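Local coordinates for protein aldo-keto reductase family 1, member B4 (Aldose reductase) (Schistosoma japonicum, PDB 4HBK) that probably reduces aldehydes and aldose sugars to alcohols with NADPH, as an aldose reductase of the aldo-keto reductase family, at residues S189-I200 / I209-E217; L142-K150 / L329-F340. All blocks are in the same frame, centred on the assembly; numbering follows the deposited sequence.

Contact 1 (S189-I200 / I209-E217); sequences SIGLSNFNKRQI and IKPANLQIE
Leu214 and Ile200 meet methyl to methyl, Leu214 CD2 lying 3.7 Å from Ile200 CD1, and the two side chains cross at about a right angle. With CG anti to the backbone N (chi1 171°), Leu214 turns CD1 across to segment 189-200, where it touches CB of both Leu192 and Phe195. Leu192 in turn lays CD2 over the centre of the Phe195 ring, 3.7 Å above its plane, and reaches Pro211 CB with its other methyl. Trp175 of helix 171-183 covers Ile190, Leu192 and Pro211 from outside. Beneath this layer the strands 189-193 and 213-217 run parallel: Leu192 N donates to Asn213 O, Gln215 N to Leu192 O (2.9 Å between those atoms), and Asn194 N to Gln215 O. These are adjacent strands of the (β/α)8 barrel, joined by helix 197-206 in a β-α-β crossover. Ala212 N extends the pairing with a nearly straight 2.8 Å bond to Ile190 O, and a water accepts from Ile190 N and probably donates to Lys210 O. On the face of Ser193 and Gln215 the side chains are polar: a water donates to Gln215 OE1 at 2.6 Å and also bonds Ser193 OG, while Gln215 NE2 is held by Asp77. Another water joins Asn194 OD1, which also bonds Tyr241, to Glu217 N. Farther out, Asn196 and Gln199 form a capping box at the start of the helix: Gln199 N donates to Asn196 OD1 and Asn196 N returns a bond to Gln199 OE1, each 2.9 Å long.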
loop_
_atom_site.group_PDB
_atom_site.type_symbol
_atom_site.label_atom_id
_atom_site.label_comp_id
_atom_site.label_asym_id
_atom_site.label_seq_id
_atom_site.Cartn_x
_atom_site.Cartn_y
_atom_site.Cartn_z
ATOM N N SER A 189 5.542 10.902 -6.984
ATOM C CA SER A 189 4.249 10.452 -7.489
ATOM C C SER A 189 3.263 10.460 -6.335
ATOM O O SER A 189 3.648 10.225 -5.193
ATOM C CB SER A 189 4.351 9.033 -8.053
ATOM O OG SER A 189 5.361 8.912 -9.041
ATOM N N ILE A 190 1.998 10.732 -6.627
ATOM C CA ILE A 190 0.956 10.692 -5.607
ATOM C C ILE A 190 -0.136 9.680 -5.976
ATOM O O ILE A 190 -0.301 9.340 -7.145
ATOM C CB ILE A 190 0.342 12.094 -5.403
ATOM C CG1 ILE A 190 -0.025 12.704 -6.761
ATOM C CG2 ILE A 190 1.325 13.001 -4.654
ATOM C CD1 ILE A 190 -0.608 14.123 -6.657
ATOM N N GLY A 191 -0.876 9.197 -4.983
ATOM C CA GLY A 191 -1.909 8.209 -5.238
ATOM C C GLY A 191 -2.957 8.064 -4.140
ATOM O O GLY A 191 -3.049 8.896 -3.237
ATOM N N LEU A 192 -3.739 6.989 -4.217
ATOM C CA LEU A 192 -4.891 6.799 -3.344
ATOM C C LEU A 192 -4.840 5.450 -2.642
ATOM O O LEU A 192 -4.288 4.490 -3.163
ATOM C CB LEU A 192 -6.181 6.900 -4.169
ATOM C CG LEU A 192 -6.337 8.191 -4.986
ATOM C CD1 LEU A 192 -7.464 8.075 -6.010
ATOM C CD2 LEU A 192 -6.558 9.395 -4.084
ATOM N N SER A 193 -5.419 5.388 -1.450
ATOM C CA SER A 193 -5.563 4.131 -0.734
ATOM C C SER A 193 -7.003 3.955 -0.272
ATOM O O SER A 193 -7.592 4.881 0.271
ATOM C CB SER A 193 -4.605 4.073 0.460
ATOM O OG SER A 193 -4.734 2.838 1.148
ATOM N N ASN A 194 -7.573 2.773 -0.497
ATOM C CA ASN A 194 -8.943 2.492 -0.066
ATOM C C ASN A 194 -9.997 3.426 -0.660
ATOM O O ASN A 194 -10.998 3.724 -0.001
ATOM C CB ASN A 194 -9.047 2.536 1.466
ATOM C CG ASN A 194 -8.141 1.517 2.140
ATOM O OD1 ASN A 194 -8.249 0.309 1.900
ATOM N ND2 ASN A 194 -7.228 2.005 2.975
ATOM N N PHE A 195 -9.772 3.904 -1.884
ATOM C CA PHE A 195 -10.784 4.693 -2.577
ATOM C C PHE A 195 -11.579 3.760 -3.464
ATOM O O PHE A 195 -11.032 2.790 -3.963
ATOM C CB PHE A 195 -10.142 5.790 -3.434
ATOM C CG PHE A 195 -9.819 7.046 -2.679
ATOM C CD1 PHE A 195 -9.020 7.004 -1.551
ATOM C CD2 PHE A 195 -10.299 8.267 -3.109
ATOM C CE1 PHE A 195 -8.716 8.148 -0.860
ATOM C CE2 PHE A 195 -10.003 9.429 -2.410
ATOM C CZ PHE A 195 -9.211 9.367 -1.285
ATOM N N ASN A 196 -12.865 4.037 -3.663
ATOM C CA ASN A 196 -13.662 3.213 -4.578
ATOM C C ASN A 196 -13.715 3.842 -5.972
ATOM O O ASN A 196 -13.152 4.920 -6.185
ATOM C CB ASN A 196 -15.065 2.920 -4.014
ATOM C CG ASN A 196 -15.939 4.169 -3.890
ATOM O OD1 ASN A 196 -15.769 5.159 -4.612
ATOM N ND2 ASN A 196 -16.894 4.110 -2.983
ATOM N N LYS A 197 -14.381 3.175 -6.912
ATOM C CA LYS A 197 -14.396 3.630 -8.306
ATOM C C LYS A 197 -14.907 5.062 -8.423
ATOM O O LYS A 197 -14.255 5.916 -9.032
ATOM C CB LYS A 197 -15.245 2.701 -9.178
ATOM C CG LYS A 197 -15.452 3.218 -10.605
ATOM C CD LYS A 197 -16.243 2.219 -11.449
ATOM C CE LYS A 197 -16.611 2.803 -12.821
ATOM N NZ LYS A 197 -17.462 1.870 -13.621
ATOM N N ARG A 198 -16.077 5.298 -7.834
ATOM C CA ARG A 198 -16.743 6.601 -7.805
ATOM C C ARG A 198 -15.770 7.683 -7.353
ATOM O O ARG A 198 -15.649 8.732 -7.981
ATOM C CB ARG A 198 -17.907 6.537 -6.805
ATOM C CG ARG A 198 -19.112 7.417 -7.090
ATOM C CD ARG A 198 -19.917 7.688 -5.799
ATOM N NE ARG A 198 -19.210 8.664 -4.959
ATOM C CZ ARG A 198 -18.759 8.447 -3.720
ATOM N NH1 ARG A 198 -18.946 7.275 -3.115
ATOM N NH2 ARG A 198 -18.116 9.418 -3.080
ATOM N N GLN A 199 -15.078 7.408 -6.253
ATOM C CA GLN A 199 -14.185 8.380 -5.636
ATOM C C GLN A 199 -12.957 8.640 -6.502
ATOM O O GLN A 199 -12.493 9.770 -6.615
ATOM C CB GLN A 199 -13.787 7.906 -4.236
ATOM C CG GLN A 199 -14.953 7.901 -3.257
ATOM C CD GLN A 199 -14.631 7.152 -1.984
ATOM O OE1 GLN A 199 -13.902 6.159 -2.005
ATOM N NE2 GLN A 199 -15.173 7.618 -0.863
ATOM N N ILE A 200 -12.435 7.593 -7.125
ATOM C CA ILE A 200 -11.327 7.756 -8.062
ATOM C C ILE A 200 -11.765 8.575 -9.292
ATOM O O ILE A 200 -11.072 9.498 -9.712
ATOM C CB ILE A 200 -10.770 6.389 -8.501
ATOM C CG1 ILE A 200 -10.261 5.615 -7.283
ATOM C CG2 ILE A 200 -9.683 6.574 -9.581
ATOM C CD1 ILE A 200 -9.935 4.146 -7.552
ATOM N N ILE A 209 -2.751 16.652 -11.752
ATOM C CA ILE A 209 -1.797 15.541 -11.758
ATOM C C ILE A 209 -2.534 14.266 -11.372
ATOM O O ILE A 209 -3.121 14.182 -10.300
ATOM C CB ILE A 209 -0.661 15.753 -10.751
ATOM C CG1 ILE A 209 0.133 17.015 -11.083
ATOM C CG2 ILE A 209 0.271 14.542 -10.730
ATOM C CD1 ILE A 209 1.212 17.344 -10.039
ATOM N N LYS A 210 -2.523 13.282 -12.258
ATOM C CA LYS A 210 -3.275 12.064 -12.017
ATOM C C LYS A 210 -2.640 11.210 -10.928
ATOM O O LYS A 210 -1.422 11.192 -10.757
ATOM C CB LYS A 210 -3.438 11.268 -13.315
ATOM C CG LYS A 210 -4.280 12.007 -14.346
ATOM C CD LYS A 210 -4.956 11.063 -15.327
ATOM C CE LYS A 210 -4.141 10.873 -16.579
ATOM N NZ LYS A 210 -5.006 10.493 -17.746
ATOM N N PRO A 211 -3.476 10.523 -10.157
ATOM C CA PRO A 211 -2.944 9.530 -9.223
ATOM C C PRO A 211 -2.162 8.509 -10.032
ATOM O O PRO A 211 -2.598 8.174 -11.138
ATOM C CB PRO A 211 -4.206 8.906 -8.618
ATOM C CG PRO A 211 -5.367 9.366 -9.523
ATOM C CD PRO A 211 -4.937 10.664 -10.077
ATOM N N ALA A 212 -1.017 8.064 -9.517
ATOM C CA ALA A 212 -0.180 7.079 -10.197
ATOM C C ALA A 212 -0.441 5.672 -9.684
ATOM O O ALA A 212 -0.086 4.680 -10.333
ATOM C CB ALA A 212 1.297 7.419 -10.002
ATOM N N ASN A 213 -1.052 5.574 -8.509
ATOM C CA ASN A 213 -1.178 4.281 -7.861
ATOM C C ASN A 213 -2.385 4.217 -6.932
ATOM O O ASN A 213 -2.761 5.218 -6.317
ATOM C CB ASN A 213 0.118 3.965 -7.105
ATOM C CG ASN A 213 0.036 2.691 -6.298
ATOM O OD1 ASN A 213 -0.142 2.736 -5.078
ATOM N ND2 ASN A 213 0.182 1.542 -6.962
ATOM N N LEU A 214 -3.000 3.041 -6.857
ATOM C CA LEU A 214 -4.107 2.793 -5.946
ATOM C C LEU A 214 -3.693 1.585 -5.118
ATOM O O LEU A 214 -3.260 0.571 -5.682
ATOM C CB LEU A 214 -5.386 2.470 -6.729
ATOM C CG LEU A 214 -6.593 1.966 -5.926
ATOM C CD1 LEU A 214 -7.179 3.067 -5.047
ATOM C CD2 LEU A 214 -7.672 1.369 -6.837
ATOM N N GLN A 215 -3.790 1.702 -3.796
ATOM C CA GLN A 215 -3.469 0.590 -2.908
ATOM C C GLN A 215 -4.752 0.164 -2.215
ATOM O O GLN A 215 -5.430 0.985 -1.610
ATOM C CB GLN A 215 -2.387 0.969 -1.872
ATOM C CG GLN A 215 -2.010 -0.191 -0.926
ATOM C CD GLN A 215 -0.855 0.126 0.043
ATOM O OE1 GLN A 215 -0.984 -0.077 1.248
ATOM N NE2 GLN A 215 0.277 0.596 -0.489
ATOM N N ILE A 216 -5.084 -1.114 -2.316
ATOM C CA ILE A 216 -6.339 -1.640 -1.797
ATOM C C ILE A 216 -6.105 -3.076 -1.367
ATOM O O ILE A 216 -5.105 -3.683 -1.760
ATOM C CB ILE A 216 -7.432 -1.651 -2.885
ATOM C CG1 ILE A 216 -6.845 -2.144 -4.224
ATOM C CG2 ILE A 216 -8.061 -0.269 -3.026
ATOM C CD1 ILE A 216 -7.869 -2.262 -5.365
ATOM N N GLU A 217 -7.032 -3.624 -0.583
ATOM C CA GLU A 217 -6.968 -5.027 -0.188
ATOM C C GLU A 217 -7.220 -5.938 -1.378
ATOM O O GLU A 217 -8.267 -5.864 -2.028
ATOM C CB GLU A 217 -7.980 -5.332 0.919
ATOM C CG GLU A 217 -8.192 -6.822 1.184
ATOM C CD GLU A 217 -9.225 -7.067 2.281
ATOM O OE1 GLU A 217 -9.728 -6.082 2.872
ATOM O OE2 GLU A 217 -9.531 -8.244 2.552
HETATM O O HOH W 1 1.339 10.990 -9.467
HETATM O O HOH W 2 -2.874 0.864 2.743
HETATM O O HOH W 3 -9.181 -1.855 0.483
#

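Contact 2 (L142-K150 / L329-F340)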
loop_
_atom_site.group_PDB
_atom_site.type_symbol
_atom_site.label_atom_id
_atom_site.label_comp_id
_atom_site.label_asym_id
_atom_site.label_seq_id
_atom_site.Cartn_x
_atom_site.Cartn_y
_atom_site.Cartn_z
ATOM N N LEU A 142 0.428 8.453 -0.634
ATOM C CA LEU A 142 -0.964 8.096 -0.864
ATOM C C LEU A 142 -1.879 8.746 0.152
ATOM O O LEU A 142 -1.526 8.878 1.321
ATOM C CB LEU A 142 -1.146 6.585 -0.711
ATOM C CG LEU A 142 -0.259 5.665 -1.537
ATOM C CD1 LEU A 142 -0.672 4.220 -1.290
ATOM C CD2 LEU A 142 -0.357 6.029 -3.017
ATOM N N ILE A 143 -3.078 9.115 -0.274
ATOM C CA ILE A 143 -4.113 9.417 0.704
ATOM C C ILE A 143 -4.577 8.101 1.335
ATOM O O ILE A 143 -5.059 7.199 0.637
ATOM C CB ILE A 143 -5.288 10.161 0.068
ATOM C CG1 ILE A 143 -4.783 11.433 -0.621
ATOM C CG2 ILE A 143 -6.337 10.495 1.130
ATOM C CD1 ILE A 143 -5.886 12.318 -1.157
ATOM N N HIS A 144 -4.419 7.975 2.653
ATOM C CA HIS A 144 -4.587 6.666 3.307
ATOM C C HIS A 144 -6.017 6.120 3.219
ATOM O O HIS A 144 -6.208 4.920 3.017
ATOM C CB HIS A 144 -4.137 6.733 4.763
ATOM C CG HIS A 144 -3.633 5.434 5.305
ATOM N ND1 HIS A 144 -2.498 5.349 6.089
ATOM C CD2 HIS A 144 -4.112 4.173 5.196
ATOM C CE1 HIS A 144 -2.303 4.090 6.437
ATOM N NE2 HIS A 144 -3.268 3.356 5.913
ATOM N N TRP A 145 -6.998 7.010 3.382
ATOM C CA TRP A 145 -8.432 6.693 3.344
ATOM C C TRP A 145 -9.151 7.886 2.727
ATOM O O TRP A 145 -8.614 8.993 2.731
ATOM C CB TRP A 145 -8.987 6.455 4.767
ATOM C CG TRP A 145 -8.536 5.165 5.399
ATOM C CD1 TRP A 145 -7.455 4.981 6.208
ATOM C CD2 TRP A 145 -9.160 3.880 5.267
ATOM N NE1 TRP A 145 -7.362 3.657 6.589
ATOM C CE2 TRP A 145 -8.399 2.962 6.025
ATOM C CE3 TRP A 145 -10.288 3.418 4.588
ATOM C CZ2 TRP A 145 -8.720 1.604 6.105
ATOM C CZ3 TRP A 145 -10.607 2.067 4.667
ATOM C CH2 TRP A 145 -9.821 1.175 5.416
ATOM N N PRO A 146 -10.364 7.666 2.191
ATOM C CA PRO A 146 -11.284 8.727 1.746
ATOM C C PRO A 146 -12.117 9.349 2.885
ATOM O O PRO A 146 -13.012 10.171 2.622
ATOM C CB PRO A 146 -12.229 8.011 0.773
ATOM C CG PRO A 146 -11.942 6.524 0.909
ATOM C CD PRO A 146 -10.904 6.316 1.961
ATOM N N VAL A 147 -11.821 8.975 4.126
ATOM C CA VAL A 147 -12.612 9.434 5.279
ATOM C C VAL A 147 -11.810 10.327 6.231
ATOM O O VAL A 147 -11.027 9.841 7.038
ATOM C CB VAL A 147 -13.172 8.245 6.084
ATOM C CG1 VAL A 147 -13.903 8.743 7.345
ATOM C CG2 VAL A 147 -14.098 7.393 5.214
ATOM N N PRO A 148 -12.011 11.645 6.147
ATOM C CA PRO A 148 -11.235 12.515 7.032
ATOM C C PRO A 148 -11.688 12.409 8.490
ATOM O O PRO A 148 -12.854 12.132 8.760
ATOM C CB PRO A 148 -11.484 13.925 6.465
ATOM C CG PRO A 148 -12.712 13.799 5.642
ATOM C CD PRO A 148 -12.758 12.394 5.127
ATOM N N LEU A 149 -10.752 12.625 9.408
ATOM C CA LEU A 149 -10.999 12.576 10.842
ATOM C C LEU A 149 -10.578 13.919 11.427
ATOM O O LEU A 149 -9.725 14.616 10.850
ATOM C CB LEU A 149 -10.171 11.458 11.474
ATOM C CG LEU A 149 -10.838 10.099 11.709
ATOM C CD1 LEU A 149 -11.939 9.789 10.728
ATOM C CD2 LEU A 149 -9.784 8.996 11.703
ATOM N N LYS A 150 -11.170 14.289 12.560
ATOM C CA LYS A 150 -10.889 15.586 13.176
ATOM C C LYS A 150 -9.400 15.775 13.458
ATOM O O LYS A 150 -8.743 14.903 14.023
ATOM C CB LYS A 150 -11.703 15.763 14.462
ATOM C CG LYS A 150 -11.527 17.124 15.134
ATOM C CD LYS A 150 -12.337 17.233 16.427
ATOM C CE LYS A 150 -11.664 16.502 17.588
ATOM N NZ LYS A 150 -10.534 17.292 18.182
ATOM N N LEU A 329 -12.890 -1.513 8.421
ATOM C CA LEU A 329 -12.918 -0.309 9.252
ATOM C C LEU A 329 -14.343 0.240 9.512
ATOM O O LEU A 329 -14.637 1.397 9.203
ATOM C CB LEU A 329 -12.053 0.777 8.611
ATOM C CG LEU A 329 -11.174 1.686 9.484
ATOM C CD1 LEU A 329 -11.870 2.166 10.764
ATOM C CD2 LEU A 329 -9.891 0.983 9.808
ATOM N N LEU A 330 -15.219 -0.572 10.100
ATOM C CA LEU A 330 -16.633 -0.212 10.268
ATOM C C LEU A 330 -16.854 1.050 11.071
ATOM O O LEU A 330 -17.903 1.669 10.952
ATOM C CB LEU A 330 -17.380 -1.354 10.940
ATOM C CG LEU A 330 -17.540 -2.622 10.117
ATOM C CD1 LEU A 330 -18.195 -3.713 10.963
ATOM C CD2 LEU A 330 -18.358 -2.352 8.865
ATOM N N GLN A 331 -15.904 1.428 11.914
ATOM C CA GLN A 331 -16.080 2.636 12.707
ATOM C C GLN A 331 -16.166 3.901 11.850
ATOM O O GLN A 331 -16.537 4.962 12.350
ATOM C CB GLN A 331 -14.945 2.735 13.742
ATOM C CG GLN A 331 -15.219 1.970 15.032
ATOM C CD GLN A 331 -15.926 2.821 16.078
ATOM O OE1 GLN A 331 -15.303 3.671 16.746
ATOM N NE2 GLN A 331 -17.237 2.621 16.206
ATOM N N MET A 332 -15.840 3.779 10.562
ATOM C CA MET A 332 -15.948 4.915 9.630
ATOM C C MET A 332 -17.171 4.791 8.730
ATOM O O MET A 332 -17.356 5.589 7.823
ATOM C CB MET A 332 -14.681 5.037 8.751
ATOM C CG MET A 332 -13.429 5.392 9.528
ATOM S SD MET A 332 -11.943 5.523 8.499
ATOM C CE MET A 332 -12.157 4.126 7.424
ATOM N N SER A 333 -18.010 3.796 8.994
ATOM C CA SER A 333 -19.073 3.425 8.060
ATOM C C SER A 333 -20.179 4.452 8.023
ATOM O O SER A 333 -21.045 4.400 7.162
ATOM C CB SER A 333 -19.654 2.044 8.406
ATOM O OG SER A 333 -20.305 2.045 9.671
ATOM N N GLY A 334 -20.144 5.399 8.946
ATOM C CA GLY A 334 -21.188 6.401 9.008
ATOM C C GLY A 334 -20.882 7.603 8.142
ATOM O O GLY A 334 -21.746 8.456 7.924
ATOM N N HIS A 335 -19.654 7.677 7.643
ATOM C CA HIS A 335 -19.242 8.838 6.866
ATOM C C HIS A 335 -19.772 8.770 5.453
ATOM O O HIS A 335 -19.885 7.695 4.867
ATOM C CB HIS A 335 -17.723 8.959 6.834
ATOM C CG HIS A 335 -17.235 10.306 6.404
ATOM N ND1 HIS A 335 -17.028 10.631 5.081
ATOM C CD2 HIS A 335 -16.908 11.403 7.122
ATOM C CE1 HIS A 335 -16.582 11.875 5.006
ATOM N NE2 HIS A 335 -16.507 12.369 6.232
ATOM N N GLN A 336 -20.095 9.940 4.920
ATOM C CA GLN A 336 -20.500 10.102 3.534
ATOM C C GLN A 336 -19.561 9.367 2.576
ATOM O O GLN A 336 -20.008 8.756 1.599
ATOM C CB GLN A 336 -20.525 11.596 3.188
ATOM C CG GLN A 336 -20.856 11.898 1.746
ATOM C CD GLN A 336 -22.341 11.791 1.460
ATOM O OE1 GLN A 336 -22.755 11.580 0.318
ATOM N NE2 GLN A 336 -23.149 11.953 2.495
ATOM N N GLU A 337 -18.259 9.418 2.850
ATOM C CA GLU A 337 -17.286 8.847 1.913
ATOM C C GLU A 337 -16.745 7.492 2.358
ATOM O O GLU A 337 -15.681 7.075 1.906
ATOM C CB GLU A 337 -16.113 9.813 1.675
ATOM C CG GLU A 337 -16.511 11.142 1.078
ATOM C CD GLU A 337 -17.116 10.978 -0.297
ATOM O OE1 GLU A 337 -16.852 9.940 -0.945
ATOM O OE2 GLU A 337 -17.871 11.872 -0.725
ATOM N N TYR A 338 -17.451 6.815 3.255
ATOM C CA TYR A 338 -17.046 5.459 3.605
ATOM C C TYR A 338 -17.045 4.678 2.297
ATOM O O TYR A 338 -18.025 4.714 1.564
ATOM C CB TYR A 338 -17.998 4.844 4.624
ATOM C CG TYR A 338 -17.688 3.407 4.933
ATOM C CD1 TYR A 338 -16.590 3.070 5.716
ATOM C CD2 TYR A 338 -18.489 2.379 4.436
ATOM C CE1 TYR A 338 -16.297 1.759 5.996
ATOM C CE2 TYR A 338 -18.203 1.058 4.717
ATOM C CZ TYR A 338 -17.101 0.756 5.493
ATOM O OH TYR A 338 -16.814 -0.554 5.777
ATOM N N PRO A 339 -15.921 4.020 1.971
ATOM C CA PRO A 339 -15.728 3.498 0.609
ATOM C C PRO A 339 -16.382 2.151 0.279
ATOM O O PRO A 339 -16.523 1.846 -0.904
ATOM C CB PRO A 339 -14.198 3.379 0.495
ATOM C CG PRO A 339 -13.739 3.165 1.886
ATOM C CD PRO A 339 -14.662 4.026 2.737
ATOM N N PHE A 340 -16.790 1.370 1.273
ATOM C CA PHE A 340 -17.091 -0.042 1.015
ATOM C C PHE A 340 -18.578 -0.398 0.979
ATOM O O PHE A 340 -18.943 -1.580 0.954
ATOM C CB PHE A 340 -16.366 -0.940 2.024
ATOM C CG PHE A 340 -14.877 -0.736 2.062
ATOM C CD1 PHE A 340 -14.167 -0.470 0.901
ATOM C CD2 PHE A 340 -14.189 -0.811 3.259
ATOM C CE1 PHE A 340 -12.793 -0.284 0.938
ATOM C CE2 PHE A 340 -12.821 -0.634 3.307
ATOM C CZ PHE A 340 -12.116 -0.363 2.146
#
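Leu329 sets CB 3.9 Å from Trp145 CH2, in the C-terminal loop, which packs on the loop following strand 138-143 of the (β/α)8 barrel; in aldo-keto reductases, loops at this end of the barrel surround the substrate pocket. Leu329 CG lies over the rim of one indole face, and Met332 covers the same face. The Met332 chain is extended as far as SD and then bends (chi3 -42°), which brings CE 3.7 Å from the centroid of the six-membered ring in a CH-pi contact. Its sulfur stands farther off, above the five-membered ring, as a Met-aromatic contact, and also touches Val147 CB at 3.8 Å. Type I turns from Met332 to His335 and from His335 to Tyr338 fold the loop round Val147. His335 offers a ring face to Val147 CG1, while Pro148 CD approaches the ring obliquely. The imidazole is held at both nitrogens: ND1 accepts from Glu337 N, 19° out of the ring plane, and NE2 bonds the carbonyl of Asp167. Glu337 presses CB to 3.3 Å from Pro146 O, an oxygen that also bonds His171, and the carboxylate turns away to Arg198. Val147 CG2 lies against Glu337 O and Tyr338 CA. No hydrogen bond crosses between the two segments, so apolar packing carries the contact. Pro339 sets its CB 3.9 Å from Pro146 CG, the two side chains crossing at about a right angle, and its own CG lies over the centre of the Phe340 ring. Phe340 reaches the indole edge in its plane, CE2 standing 3.7 Å from Trp145 CZ3.

Contact 1 pairs two barrel strands, and contact 2 packs the C-terminal loop on the segment that follows the neighbouring strand 138-143; their centres are 14 Å apart. Glu337 OE1 joins them, bridging to Arg198 NH2 at 2.5 Å and probably bonding Gln199 NE2 at 2.9 Å, so the capping-box glutamine also meets the loop. Asn194 O packs 3.1 Å from Pro146 CG. Both contacts border the predicted active site: the Gln215 side chain is about 3 Å from that of Lys111, the side chain of Ser193 about 4 Å from that of His144, the predicted substrate-binding residue, and that of Trp145 about 8 Å from that of Tyr82, the predicted proton donor.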